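Local atomic coordinates of neuroglobin (Symsagittifera roscoffensis, PDB entry 4B4Y), a protein that probably binds oxygen reversibly at a heme iron, as a neuroglobin-type member of the globin family. Residues D34-Q37 and Q38-E42; K60-R63 and S64-R67; K69-A72 and K73-K77; Y145-I148 and T149-T153. One frame throughout, in Å; residues are numbered along the deposited sequence. Where two conformers were deposited one is given.

Contact 1: residues D34-Q37 and Q38-E42; sequences DVLQ and QFMEE. With HEM (protoporphyrin IX containing Fe), chain B.
Helix 28-42, a wall of the globin heme pocket, links Gln37 and Glu41 one turn apart, while Leu36, Phe39 and Met40 pack more loosely on its apolar side. Gln37 runs extended, CG anti to the backbone N (chi1 -180°), and its NE2 gives a nearly straight bond of 2.9 Å to Glu41 OE2. The oxygen is met from above the carboxylate plane, and the amide and carboxylate planes stand 85° apart. Gln37 OE1 meanwhile accepts from Arg63. Replacing Gln37 with a leucine would probably leave Glu41 OE2 without this donor and take one acceptor from Arg63. The Phe39 ring receives Leu36 CD1 at its edge, near the ring plane, with 4.5 Å from Leu36 CD1 to Phe39 CD2. Its far end meets the heme periphery, Phe39 CZ lying 3.8 Å from methyl CMC. Met40 follows Leu36 round the helix, and its SD rests 4.2 Å from Leu36 CG. Around the helix, Leu36 and Met40 pack on Phe68 of helix 66-83, Gln37 and Glu41 touch Ala59 of helix 59-62, and Gln38 leans on Cys119 and Gln123 of helix 111-127.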
# COMPACT_ATOMS: atom_id res chain seq x y z
N ASP A 34 5.25 -11.66 -14.63
CA ASP A 34 4.55 -12.87 -15.11
C ASP A 34 3.91 -13.58 -13.91
O ASP A 34 2.79 -13.96 -13.99
CB ASP A 34 5.53 -13.87 -15.82
CG ASP A 34 5.91 -13.43 -17.23
OD1 ASP A 34 5.26 -12.49 -17.77
OD2 ASP A 34 6.93 -13.95 -17.77
N VAL A 35 4.65 -13.72 -12.81
CA VAL A 35 4.15 -14.37 -11.64
C VAL A 35 2.94 -13.64 -11.04
O VAL A 35 1.93 -14.28 -10.69
CB VAL A 35 5.23 -14.49 -10.54
CG1 VAL A 35 4.61 -14.96 -9.19
CG2 VAL A 35 6.37 -15.42 -11.00
N LEU A 36 3.08 -12.32 -10.84
CA LEU A 36 2.02 -11.56 -10.18
C LEU A 36 0.75 -11.53 -11.11
O LEU A 36 -0.39 -11.55 -10.61
CB LEU A 36 2.57 -10.10 -9.93
CG LEU A 36 1.64 -9.11 -9.17
CD1 LEU A 36 1.28 -9.69 -7.85
CD2 LEU A 36 2.35 -7.66 -8.99
N GLN A 37 0.96 -11.42 -12.42
CA GLN A 37 -0.13 -11.38 -13.35
C GLN A 37 -0.90 -12.75 -13.33
O GLN A 37 -2.14 -12.78 -13.24
CB GLN A 37 0.38 -11.12 -14.79
CG GLN A 37 -0.82 -11.09 -15.75
CD GLN A 37 -0.40 -11.05 -17.24
OE1 GLN A 37 0.64 -10.42 -17.61
NE2 GLN A 37 -1.23 -11.70 -18.13
N GLN A 38 -0.18 -13.86 -13.32
CA GLN A 38 -0.87 -15.17 -13.30
C GLN A 38 -1.57 -15.29 -11.94
O GLN A 38 -2.70 -15.81 -11.86
CB GLN A 38 0.16 -16.29 -13.43
CG GLN A 38 -0.50 -17.74 -13.53
CD GLN A 38 0.52 -18.91 -13.28
OE1 GLN A 38 1.76 -18.66 -13.15
NE2 GLN A 38 -0.00 -20.17 -13.19
N PHE A 39 -0.89 -14.88 -10.85
CA PHE A 39 -1.48 -14.98 -9.50
C PHE A 39 -2.84 -14.24 -9.44
O PHE A 39 -3.82 -14.75 -8.85
CB PHE A 39 -0.54 -14.34 -8.50
CG PHE A 39 -0.99 -14.40 -7.06
CD1 PHE A 39 -1.35 -15.56 -6.46
CD2 PHE A 39 -0.99 -13.24 -6.28
CE1 PHE A 39 -1.74 -15.59 -5.08
CE2 PHE A 39 -1.33 -13.25 -4.95
CZ PHE A 39 -1.72 -14.39 -4.33
N MET A 40 -2.88 -13.05 -10.03
CA MET A 40 -4.08 -12.23 -10.04
C MET A 40 -5.17 -12.80 -11.01
O MET A 40 -6.32 -12.69 -10.70
CB MET A 40 -3.73 -10.74 -10.39
CG MET A 40 -2.84 -10.06 -9.25
SD MET A 40 -2.45 -8.34 -9.74
CE MET A 40 -4.06 -7.53 -9.32
N GLU A 41 -4.77 -13.39 -12.13
CA GLU A 41 -5.71 -14.12 -13.00
C GLU A 41 -6.39 -15.28 -12.34
O GLU A 41 -7.65 -15.46 -12.45
CB GLU A 41 -5.01 -14.55 -14.30
CG GLU A 41 -4.65 -13.34 -15.14
CD GLU A 41 -3.85 -13.69 -16.35
OE1 GLU A 41 -3.21 -14.78 -16.29
OE2 GLU A 41 -3.80 -12.84 -17.31
N GLU A 42 -5.64 -16.05 -11.58
CA GLU A 42 -6.17 -17.29 -11.00
C GLU A 42 -6.83 -17.06 -9.68
O GLU A 42 -7.71 -17.90 -9.22
CB GLU A 42 -5.06 -18.38 -10.90
CG GLU A 42 -4.34 -18.71 -12.27
CD GLU A 42 -3.20 -19.76 -12.15
OE1 GLU A 42 -2.73 -20.10 -11.01
OE2 GLU A 42 -2.83 -20.36 -13.19
CHA HEM B . 2.97 -6.34 0.56
CHB HEM B . 6.32 -9.64 -0.46
CHC HEM B . 2.85 -13.08 -0.25
CHD HEM B . -0.52 -9.66 -0.34
C1A HEM B . 4.19 -6.93 0.28
C2A HEM B . 5.46 -6.30 0.33
C3A HEM B . 6.38 -7.19 0.04
C4A HEM B . 5.72 -8.43 -0.14
CMA HEM B . 7.93 -7.01 -0.02
CAA HEM B . 5.67 -4.78 0.68
CBA HEM B . 5.79 -4.02 -0.63
CGA HEM B . 5.72 -2.52 -0.42
O1A HEM B . 6.31 -1.95 0.49
O2A HEM B . 5.02 -1.85 -1.21
C1B HEM B . 5.69 -10.90 -0.46
C2B HEM B . 6.34 -12.20 -0.55
C3B HEM B . 5.41 -13.14 -0.46
C4B HEM B . 4.13 -12.47 -0.36
CMB HEM B . 7.88 -12.36 -0.68
CAB HEM B . 5.62 -14.66 -0.55
CBB HEM B . 6.23 -15.31 0.44
C1C HEM B . 1.63 -12.44 -0.35
C2C HEM B . 0.33 -13.05 -0.68
C3C HEM B . -0.57 -12.10 -0.79
C4C HEM B . 0.11 -10.87 -0.49
CMC HEM B . 0.08 -14.56 -0.96
CAC HEM B . -2.10 -12.28 -1.11
CBC HEM B . -2.71 -11.32 -1.81
C1D HEM B . 0.06 -8.48 0.09
C2D HEM B . -0.64 -7.27 0.56
C3D HEM B . 0.48 -6.33 0.80
C4D HEM B . 1.73 -6.96 0.45
CMD HEM B . -2.13 -6.95 0.69
CAD HEM B . 0.39 -4.86 1.18
CBD HEM B . 0.45 -5.22 -0.35
CGD HEM B . 0.40 -3.93 -0.93
O1D HEM B . 0.17 -3.93 -2.16
O2D HEM B . 0.54 -3.03 -0.04
NA HEM B . 4.39 -8.22 0.01
NB HEM B . 4.38 -11.13 -0.33
NC HEM B . 1.45 -11.12 -0.26
ND HEM B . 1.43 -8.24 0.14
FE HEM B . 2.90 -9.63 -0.07

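Contact 2: residues K60-R63 and S64-R67; sequences KEMR and SHPR. With HEM (protoporphyrin IX containing Fe), chain C.
His65 N bonds to Met62 O at 2.7 Å, closing a type I beta turn that joins the short helix 59-62 to helix 66-83. The donor sits above the carbonyl plane of Met62. His65 CB keeps close to the turn, 3.4 Å from Met62 O, and is touched by Met62 CE, which the bends at chi2 (-56°) and chi3 of the methionine fold back alongside it. In the conformer described His65 ND1 accepts from Arg67 N; since His65 has a second conformer, the cap is less certain there. The His65 side chain also packs on Ser98 of the second subunit. Ser64 OG reaches back to Glu61 O at 3.3 Å, and Ser64 N adds a weak bond to the same oxygen. Arg67 crosses the subunit boundary. From CB its chain sets off with CG beside the backbone N, anti to the carbonyl carbon (chi1 -68°), and stays extended from CG to NE. Arg67 NE bonds to Ser98 OG of the second subunit, while at the tip NH1 (3.0 Å) and NH2 (2.9 Å) both give bent hydrogen bonds to propionate oxygen O1A of that subunit's heme, which lies at the guanidinium edge. With a methionine at Arg67, this propionate oxygen would probably lose both donors and Ser98 of the second subunit its partner. His65 thus both closes the beta turn and N-caps helix 66-83, which probably corresponds to the globin E helix, here linked to the heme of the other subunit.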
# COMPACT_ATOMS: atom_id res chain seq x y z
N LYS A 60 -3.83 -8.43 -16.85
CA LYS A 60 -2.97 -8.01 -17.94
C LYS A 60 -3.10 -6.50 -18.21
O LYS A 60 -2.12 -5.84 -18.57
CB LYS A 60 -3.32 -8.77 -19.23
CG LYS A 60 -2.35 -8.35 -20.41
CD LYS A 60 -2.78 -8.98 -21.77
CE LYS A 60 -1.66 -8.85 -22.85
NZ LYS A 60 -2.09 -9.54 -24.14
N GLU A 61 -4.30 -5.94 -18.11
CA GLU A 61 -4.36 -4.49 -18.20
C GLU A 61 -3.61 -3.84 -17.01
O GLU A 61 -2.97 -2.83 -17.22
CB GLU A 61 -5.80 -3.97 -18.29
CG GLU A 61 -6.39 -4.21 -19.67
CD GLU A 61 -7.91 -4.12 -19.68
OE1 GLU A 61 -8.57 -4.13 -18.61
OE2 GLU A 61 -8.43 -4.02 -20.80
N MET A 62 -3.66 -4.45 -15.81
CA MET A 62 -2.99 -3.89 -14.63
C MET A 62 -1.50 -3.90 -14.82
O MET A 62 -0.78 -3.00 -14.36
CB MET A 62 -3.31 -4.69 -13.33
CG MET A 62 -4.60 -4.43 -12.73
SD MET A 62 -4.94 -2.69 -12.33
CE MET A 62 -3.52 -2.12 -11.43
N ARG A 63 -1.00 -4.90 -15.53
CA ARG A 63 0.46 -4.97 -15.75
C ARG A 63 1.12 -3.68 -16.25
O ARG A 63 2.31 -3.46 -15.96
CB ARG A 63 0.85 -6.16 -16.68
CG ARG A 63 2.37 -6.58 -16.61
CD ARG A 63 2.57 -7.82 -17.34
NE ARG A 63 3.96 -8.10 -17.58
CZ ARG A 63 4.45 -9.33 -17.68
NH1 ARG A 63 3.64 -10.41 -17.56
NH2 ARG A 63 5.76 -9.47 -17.83
N SER A 64 0.40 -2.86 -17.03
CA SER A 64 0.96 -1.58 -17.52
C SER A 64 1.04 -0.56 -16.39
O SER A 64 1.77 0.40 -16.52
CB SER A 64 0.05 -0.88 -18.58
OG SER A 64 -0.70 -1.79 -19.34
N HIS A 65 0.21 -0.67 -15.34
CA HIS A 65 0.15 0.37 -14.31
C HIS A 65 1.44 0.47 -13.50
O HIS A 65 1.96 -0.53 -13.00
CB HIS A 65 -1.01 0.18 -13.31
CG HIS A 65 -1.20 1.37 -12.41
ND1 HIS A 65 -0.15 2.00 -11.77
CD2 HIS A 65 -2.31 2.04 -12.04
CE1 HIS A 65 -0.61 3.02 -11.07
NE2 HIS A 65 -1.91 3.06 -11.21
N PRO A 66 1.93 1.70 -13.30
CA PRO A 66 3.12 1.88 -12.40
C PRO A 66 3.02 1.22 -11.02
O PRO A 66 4.04 0.78 -10.53
CB PRO A 66 3.23 3.44 -12.25
CG PRO A 66 2.67 3.92 -13.63
CD PRO A 66 1.41 3.01 -13.79
N ARG A 67 1.86 1.17 -10.39
CA ARG A 67 1.71 0.48 -9.10
C ARG A 67 1.79 -1.10 -9.17
O ARG A 67 2.25 -1.73 -8.24
CB ARG A 67 0.41 0.94 -8.45
CG ARG A 67 0.58 2.43 -8.05
CD ARG A 67 -0.49 2.91 -7.15
NE ARG A 67 -0.40 4.34 -6.78
CZ ARG A 67 0.09 4.81 -5.62
NH1 ARG A 67 0.60 3.99 -4.67
NH2 ARG A 67 0.06 6.15 -5.41
CHA HEM C . -4.46 5.43 -0.10
CHB HEM C . -5.58 10.09 0.23
CHC HEM C . -9.78 8.83 2.40
CHD HEM C . -8.09 4.37 3.02
C1A HEM C . -4.40 6.80 -0.21
C2A HEM C . -3.44 7.54 -0.96
C3A HEM C . -3.73 8.81 -0.86
C4A HEM C . -4.92 8.92 -0.11
CMA HEM C . -3.00 10.04 -1.51
CAA HEM C . -2.25 6.89 -1.74
CBA HEM C . -1.02 6.95 -0.86
CGA HEM C . 0.12 6.11 -1.40
O1A HEM C . 0.42 6.08 -2.58
O2A HEM C . 0.76 5.40 -0.59
C1B HEM C . -6.86 10.18 0.82
C2B HEM C . -7.67 11.38 0.97
C3B HEM C . -8.82 11.04 1.52
C4B HEM C . -8.77 9.62 1.80
CMB HEM C . -7.21 12.78 0.47
CAB HEM C . -9.98 11.98 1.91
CBB HEM C . -10.73 12.55 0.96
C1C HEM C . -9.64 7.53 2.84
C2C HEM C . -10.47 6.83 3.84
C3C HEM C . -9.95 5.64 4.07
C4C HEM C . -8.81 5.53 3.20
CMC HEM C . -11.70 7.43 4.58
CAC HEM C . -10.52 4.53 5.04
CBC HEM C . -9.63 3.74 5.65
C1D HEM C . -7.09 4.16 2.10
C2D HEM C . -6.52 2.87 1.67
C3D HEM C . -5.45 3.28 0.75
C4D HEM C . -5.37 4.72 0.69
CMD HEM C . -6.84 1.44 2.11
CAD HEM C . -4.41 2.39 0.07
CBD HEM C . -4.04 3.01 1.47
CGD HEM C . -2.74 2.49 1.66
O1D HEM C . -2.30 2.62 2.82
O2D HEM C . -2.32 1.94 0.59
NA HEM C . -5.29 7.67 0.27
NB HEM C . -7.57 9.16 1.33
NC HEM C . -8.64 6.71 2.50
ND HEM C . -6.42 5.18 1.42
FE HEM C . -6.96 7.14 1.34

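Contact 3: residues K69-A72 and K73-K77; sequences KSHA and KSIGK. With HEM (protoporphyrin IX containing Fe), chain B; OXY (oxygen molecule), chain D.
The His71 imidazole stands steeply over the distal face of the heme, with the oxygen molecule at its edge and Ile75 beside it. Oxygen atom O1 lies in the ring plane and O2 near it; His71 NE2 gives a weak hydrogen bond of 3.0 Å to O2, bent to 143°. Heme meso carbon CHA also lies in plane at the ring edge, and propionate oxygen O1D approaches obliquely, 3.3 Å from His71 ND1. Phe50 meets the imidazole edge-to-face, and the Trp52 ring touches it with planes inclined at about 40°. Ile75 CG2 comes in obliquely, 3.5 Å from His71 NE2, being neither over a face nor at an edge. The same methyl, Ile75 CG2, presses on the porphyrin from the distal side, 3.3 Å from meso carbon CHB, and stands 3.5 Å from O2. Its place follows from the torsion at Ile75: CG1 occupies the crowded position between backbone N and carbonyl carbon (chi1 67°), which turns CG2 toward the heme and leaves CG1 against the helix backbone near Ala72 O. One turn of helix fixes the spacing, as Ile75 N bonds to His71 O at 3.0 Å. Atom O2 of the oxygen molecule binds the heme iron, FE, at 2.0 Å. The weak bond from His71 is consistent with a modest stabilisation of the bound oxygen, as by distal histidines of other globins, while Ile75 CG2 lies close beside it.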
# COMPACT_ATOMS: atom_id res chain seq x y z
N LYS A 69 3.83 -2.44 -11.47
CA LYS A 69 5.26 -2.65 -11.74
C LYS A 69 6.08 -2.51 -10.45
O LYS A 69 6.98 -3.33 -10.11
CB LYS A 69 5.75 -1.70 -12.86
CG LYS A 69 4.83 -1.81 -14.17
CD LYS A 69 5.47 -1.21 -15.49
CE LYS A 69 5.25 0.29 -15.69
NZ LYS A 69 6.40 1.18 -15.16
N SER A 70 5.72 -1.49 -9.69
CA SER A 70 6.41 -1.17 -8.46
C SER A 70 6.13 -2.27 -7.40
O SER A 70 7.06 -2.77 -6.70
CB SER A 70 5.94 0.24 -8.03
OG SER A 70 6.14 0.39 -6.62
N HIS A 71 4.89 -2.73 -7.28
CA HIS A 71 4.71 -3.89 -6.32
C HIS A 71 5.53 -5.16 -6.75
O HIS A 71 6.10 -5.86 -5.97
CB HIS A 71 3.21 -4.23 -6.16
CG HIS A 71 2.96 -5.26 -5.10
ND1 HIS A 71 2.91 -4.94 -3.76
CD2 HIS A 71 2.78 -6.61 -5.18
CE1 HIS A 71 2.75 -6.06 -3.05
NE2 HIS A 71 2.67 -7.08 -3.89
N ALA A 72 5.57 -5.45 -8.04
CA ALA A 72 6.33 -6.61 -8.52
C ALA A 72 7.84 -6.40 -8.22
O ALA A 72 8.51 -7.34 -7.77
CB ALA A 72 6.07 -6.80 -10.08
N LYS A 73 8.36 -5.19 -8.46
CA LYS A 73 9.81 -4.90 -8.18
C LYS A 73 10.08 -5.16 -6.67
O LYS A 73 11.12 -5.77 -6.36
CB LYS A 73 10.23 -3.44 -8.50
CG LYS A 73 10.42 -3.02 -9.97
CD LYS A 73 11.71 -3.56 -10.64
CE LYS A 73 13.04 -2.77 -10.31
NZ LYS A 73 14.26 -3.73 -10.30
N SER A 74 9.14 -4.75 -5.77
CA SER A 74 9.33 -4.92 -4.33
C SER A 74 9.30 -6.31 -3.95
O SER A 74 10.18 -6.74 -3.20
CB SER A 74 8.30 -4.14 -3.44
OG SER A 74 8.32 -2.77 -3.81
N ILE A 75 8.29 -7.10 -4.36
CA ILE A 75 8.37 -8.51 -3.93
C ILE A 75 9.56 -9.21 -4.59
O ILE A 75 10.16 -10.12 -4.00
CB ILE A 75 7.09 -9.31 -4.16
CG1 ILE A 75 6.80 -9.51 -5.62
CG2 ILE A 75 5.82 -8.61 -3.54
CD1 ILE A 75 5.34 -10.07 -5.81
N GLY A 76 9.86 -8.82 -5.82
CA GLY A 76 10.95 -9.37 -6.60
C GLY A 76 12.30 -9.26 -5.87
O GLY A 76 13.11 -10.22 -5.88
N LYS A 77 12.48 -8.17 -5.13
CA LYS A 77 13.71 -7.91 -4.36
C LYS A 77 13.86 -8.74 -3.13
O LYS A 77 14.93 -9.33 -2.88
CB LYS A 77 13.69 -6.38 -3.99
CG LYS A 77 14.88 -5.88 -3.21
CD LYS A 77 16.18 -6.03 -4.00
CE LYS A 77 17.36 -5.29 -3.26
NZ LYS A 77 18.53 -6.20 -2.98
CHA HEM B . 2.97 -6.34 0.56
CHB HEM B . 6.32 -9.64 -0.46
CHC HEM B . 2.85 -13.08 -0.25
CHD HEM B . -0.52 -9.66 -0.34
C1A HEM B . 4.19 -6.93 0.28
C2A HEM B . 5.46 -6.30 0.33
C3A HEM B . 6.38 -7.19 0.04
C4A HEM B . 5.72 -8.43 -0.14
CMA HEM B . 7.93 -7.01 -0.02
CAA HEM B . 5.67 -4.78 0.68
CBA HEM B . 5.79 -4.02 -0.63
CGA HEM B . 5.72 -2.52 -0.42
O1A HEM B . 6.31 -1.95 0.49
O2A HEM B . 5.02 -1.85 -1.21
C1B HEM B . 5.69 -10.90 -0.46
C2B HEM B . 6.34 -12.20 -0.55
C3B HEM B . 5.41 -13.14 -0.46
C4B HEM B . 4.13 -12.47 -0.36
CMB HEM B . 7.88 -12.36 -0.68
CAB HEM B . 5.62 -14.66 -0.55
CBB HEM B . 6.23 -15.31 0.44
C1C HEM B . 1.63 -12.44 -0.35
C2C HEM B . 0.33 -13.05 -0.68
C3C HEM B . -0.57 -12.10 -0.79
C4C HEM B . 0.11 -10.87 -0.49
CMC HEM B . 0.08 -14.56 -0.96
CAC HEM B . -2.10 -12.28 -1.11
CBC HEM B . -2.71 -11.32 -1.81
C1D HEM B . 0.06 -8.48 0.09
C2D HEM B . -0.64 -7.27 0.56
C3D HEM B . 0.48 -6.33 0.80
C4D HEM B . 1.73 -6.96 0.45
CMD HEM B . -2.13 -6.95 0.69
CAD HEM B . 0.39 -4.86 1.18
CBD HEM B . 0.45 -5.22 -0.35
CGD HEM B . 0.40 -3.93 -0.93
O1D HEM B . 0.17 -3.93 -2.16
O2D HEM B . 0.54 -3.03 -0.04
NA HEM B . 4.39 -8.22 0.01
NB HEM B . 4.38 -11.13 -0.33
NC HEM B . 1.45 -11.12 -0.26
ND HEM B . 1.43 -8.24 0.14
FE HEM B . 2.90 -9.63 -0.07
O1 OXY D . 2.62 -10.22 -3.05
O2 OXY D . 2.83 -9.42 -2.02

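Contact 4: residues Y145-I148 and T149-T153; sequences YGII and TVMVT. With HEM (protoporphyrin IX containing Fe), chain B.
Tyr145 and Thr149 make the tight half of this contact, one turn apart on helix 135-153, the last helix of the globin fold. Thr149 OG1 sits over one face of the Tyr145 ring, offset toward its rim and 3.4 Å from CE2. The same hydroxyl, Thr149 OG1, bonds to Tyr145 O at 2.9 Å and comes from above that carbonyl plane, whereas Thr149 N reaches the oxygen from the opposite face; the carbonyl is therefore gripped by two donors. Thr149 OG1 takes this place because it is anti to the carbonyl carbon (chi1 -67°), folded back beside its own backbone N. Tyr145 OH bonds in turn to Phe113 O, which ties the hydroxyl to helix 111-127. Ile148 and Val152 form the buried side that faces the heme: vinyl carbon CBB lies 3.7 Å from Ile148 CG2, and methyl CMB is 3.8 Å from Val152 CG2. Ile148 also leans on Cys82 and Leu83 of helix 66-83. Packing is looser between Ile147 and Met151, where the apolar approach from Ile147 CG2 to Met151 CG is 4.5 Å, and Met7 brushes both Ile147 and Val150. Helical bonding also slackens toward the C-terminal end, where Val152 N makes a weak bond to Ile148 O, bent to 127°. Val152 N also bonds to Thr149 O from one face of that carbonyl, while Thr153 OG1, at 2.8 Å from Thr149 O, reaches the same oxygen from the opposite face.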
# COMPACT_ATOMS: atom_id res chain seq x y z
N TYR A 145 10.69 -21.59 -1.19
CA TYR A 145 9.48 -20.77 -1.09
C TYR A 145 8.94 -20.80 0.34
O TYR A 145 8.48 -19.80 0.89
CB TYR A 145 8.37 -21.22 -2.09
CG TYR A 145 7.19 -20.31 -1.97
CD1 TYR A 145 7.26 -19.00 -2.39
CD2 TYR A 145 6.00 -20.77 -1.37
CE1 TYR A 145 6.16 -18.14 -2.25
CE2 TYR A 145 4.92 -19.98 -1.28
CZ TYR A 145 4.98 -18.66 -1.71
OH TYR A 145 3.86 -17.89 -1.54
N GLY A 146 9.02 -21.97 0.95
CA GLY A 146 8.63 -22.13 2.37
C GLY A 146 9.40 -21.19 3.32
O GLY A 146 8.81 -20.61 4.24
N ILE A 147 10.71 -21.04 3.11
CA ILE A 147 11.54 -20.18 3.98
C ILE A 147 11.16 -18.74 3.70
O ILE A 147 11.02 -17.99 4.61
CB ILE A 147 13.08 -20.38 3.68
CG1 ILE A 147 13.64 -21.64 4.39
CG2 ILE A 147 13.91 -19.14 4.03
CD1 ILE A 147 14.71 -22.39 3.49
N ILE A 148 11.03 -18.35 2.44
CA ILE A 148 10.64 -16.97 2.10
C ILE A 148 9.25 -16.61 2.76
O ILE A 148 9.05 -15.52 3.33
CB ILE A 148 10.61 -16.77 0.58
CG1 ILE A 148 12.02 -16.94 -0.01
CG2 ILE A 148 9.95 -15.42 0.22
CD1 ILE A 148 12.07 -16.94 -1.52
N THR A 149 8.35 -17.58 2.75
CA THR A 149 7.07 -17.46 3.39
C THR A 149 7.12 -17.10 4.85
O THR A 149 6.41 -16.17 5.32
CB THR A 149 6.24 -18.73 3.15
OG1 THR A 149 5.97 -18.76 1.76
CG2 THR A 149 4.87 -18.65 3.96
N VAL A 150 7.91 -17.87 5.60
CA VAL A 150 8.19 -17.59 7.03
C VAL A 150 8.81 -16.21 7.22
O VAL A 150 8.41 -15.48 8.08
CB VAL A 150 9.11 -18.66 7.63
CG1 VAL A 150 9.72 -18.21 9.00
CG2 VAL A 150 8.36 -20.08 7.73
N MET A 151 9.76 -15.80 6.39
CA MET A 151 10.34 -14.46 6.59
C MET A 151 9.30 -13.34 6.45
O MET A 151 9.45 -12.22 6.97
CB MET A 151 11.47 -14.24 5.57
CG MET A 151 12.69 -15.21 5.79
SD MET A 151 13.31 -15.18 7.51
CE MET A 151 14.25 -13.64 7.37
N VAL A 152 8.27 -13.58 5.65
CA VAL A 152 7.41 -12.46 5.32
C VAL A 152 6.21 -12.44 6.28
O VAL A 152 5.52 -11.44 6.41
CB VAL A 152 7.07 -12.62 3.86
CG1 VAL A 152 5.60 -12.71 3.62
CG2 VAL A 152 7.80 -11.58 3.05
N THR A 153 5.98 -13.54 6.98
CA THR A 153 4.87 -13.61 7.90
C THR A 153 5.25 -13.57 9.41
O THR A 153 4.36 -13.44 10.27
CB THR A 153 4.08 -14.89 7.69
OG1 THR A 153 4.98 -16.00 7.70
CG2 THR A 153 3.36 -14.85 6.36
CHA HEM B . 2.97 -6.34 0.56
CHB HEM B . 6.32 -9.64 -0.46
CHC HEM B . 2.85 -13.08 -0.25
CHD HEM B . -0.52 -9.66 -0.34
C1A HEM B . 4.19 -6.93 0.28
C2A HEM B . 5.46 -6.30 0.33
C3A HEM B . 6.38 -7.19 0.04
C4A HEM B . 5.72 -8.43 -0.14
CMA HEM B . 7.93 -7.01 -0.02
CAA HEM B . 5.67 -4.78 0.68
CBA HEM B . 5.79 -4.02 -0.63
CGA HEM B . 5.72 -2.52 -0.42
O1A HEM B . 6.31 -1.95 0.49
O2A HEM B . 5.02 -1.85 -1.21
C1B HEM B . 5.69 -10.90 -0.46
C2B HEM B . 6.34 -12.20 -0.55
C3B HEM B . 5.41 -13.14 -0.46
C4B HEM B . 4.13 -12.47 -0.36
CMB HEM B . 7.88 -12.36 -0.68
CAB HEM B . 5.62 -14.66 -0.55
CBB HEM B . 6.23 -15.31 0.44
C1C HEM B . 1.63 -12.44 -0.35
C2C HEM B . 0.33 -13.05 -0.68
C3C HEM B . -0.57 -12.10 -0.79
C4C HEM B . 0.11 -10.87 -0.49
CMC HEM B . 0.08 -14.56 -0.96
CAC HEM B . -2.10 -12.28 -1.11
CBC HEM B . -2.71 -11.32 -1.81
C1D HEM B . 0.06 -8.48 0.09
C2D HEM B . -0.64 -7.27 0.56
C3D HEM B . 0.48 -6.33 0.80
C4D HEM B . 1.73 -6.96 0.45
CMD HEM B . -2.13 -6.95 0.69
CAD HEM B . 0.39 -4.86 1.18
CBD HEM B . 0.45 -5.22 -0.35
CGD HEM B . 0.40 -3.93 -0.93
O1D HEM B . 0.17 -3.93 -2.16
O2D HEM B . 0.54 -3.03 -0.04
NA HEM B . 4.39 -8.22 0.01
NB HEM B . 4.38 -11.13 -0.33
NC HEM B . 1.45 -11.12 -0.26
ND HEM B . 1.43 -8.24 0.14
FE HEM B . 2.90 -9.63 -0.07

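Contacts 1, 3 and 4 all border one heme: contact 3 from the distal side, contact 1 at its edge, and contact 4 at its edge and on the side away from the oxygen. The centres of contacts 1 and 4 are about 19 Å apart, on opposite sides of the chain's centre. Contact 1 meets contact 3 through Leu36 CD2, 4.0 Å from both Ala72 CB and His71 CD2, so Leu36 packs against the distal histidine. Contact 2 joins contact 1 by the salt bridge from Arg63 NH1 to Asp34 OD1 (2.6 Å) and leads along helix 66-83 into contact 3. Its Arg67 serves the heme of the second subunit, while Arg67 of that subunit bonds to the first heme. Contacts 3 and 4 do not touch, their nearest atoms being about 7 Å apart.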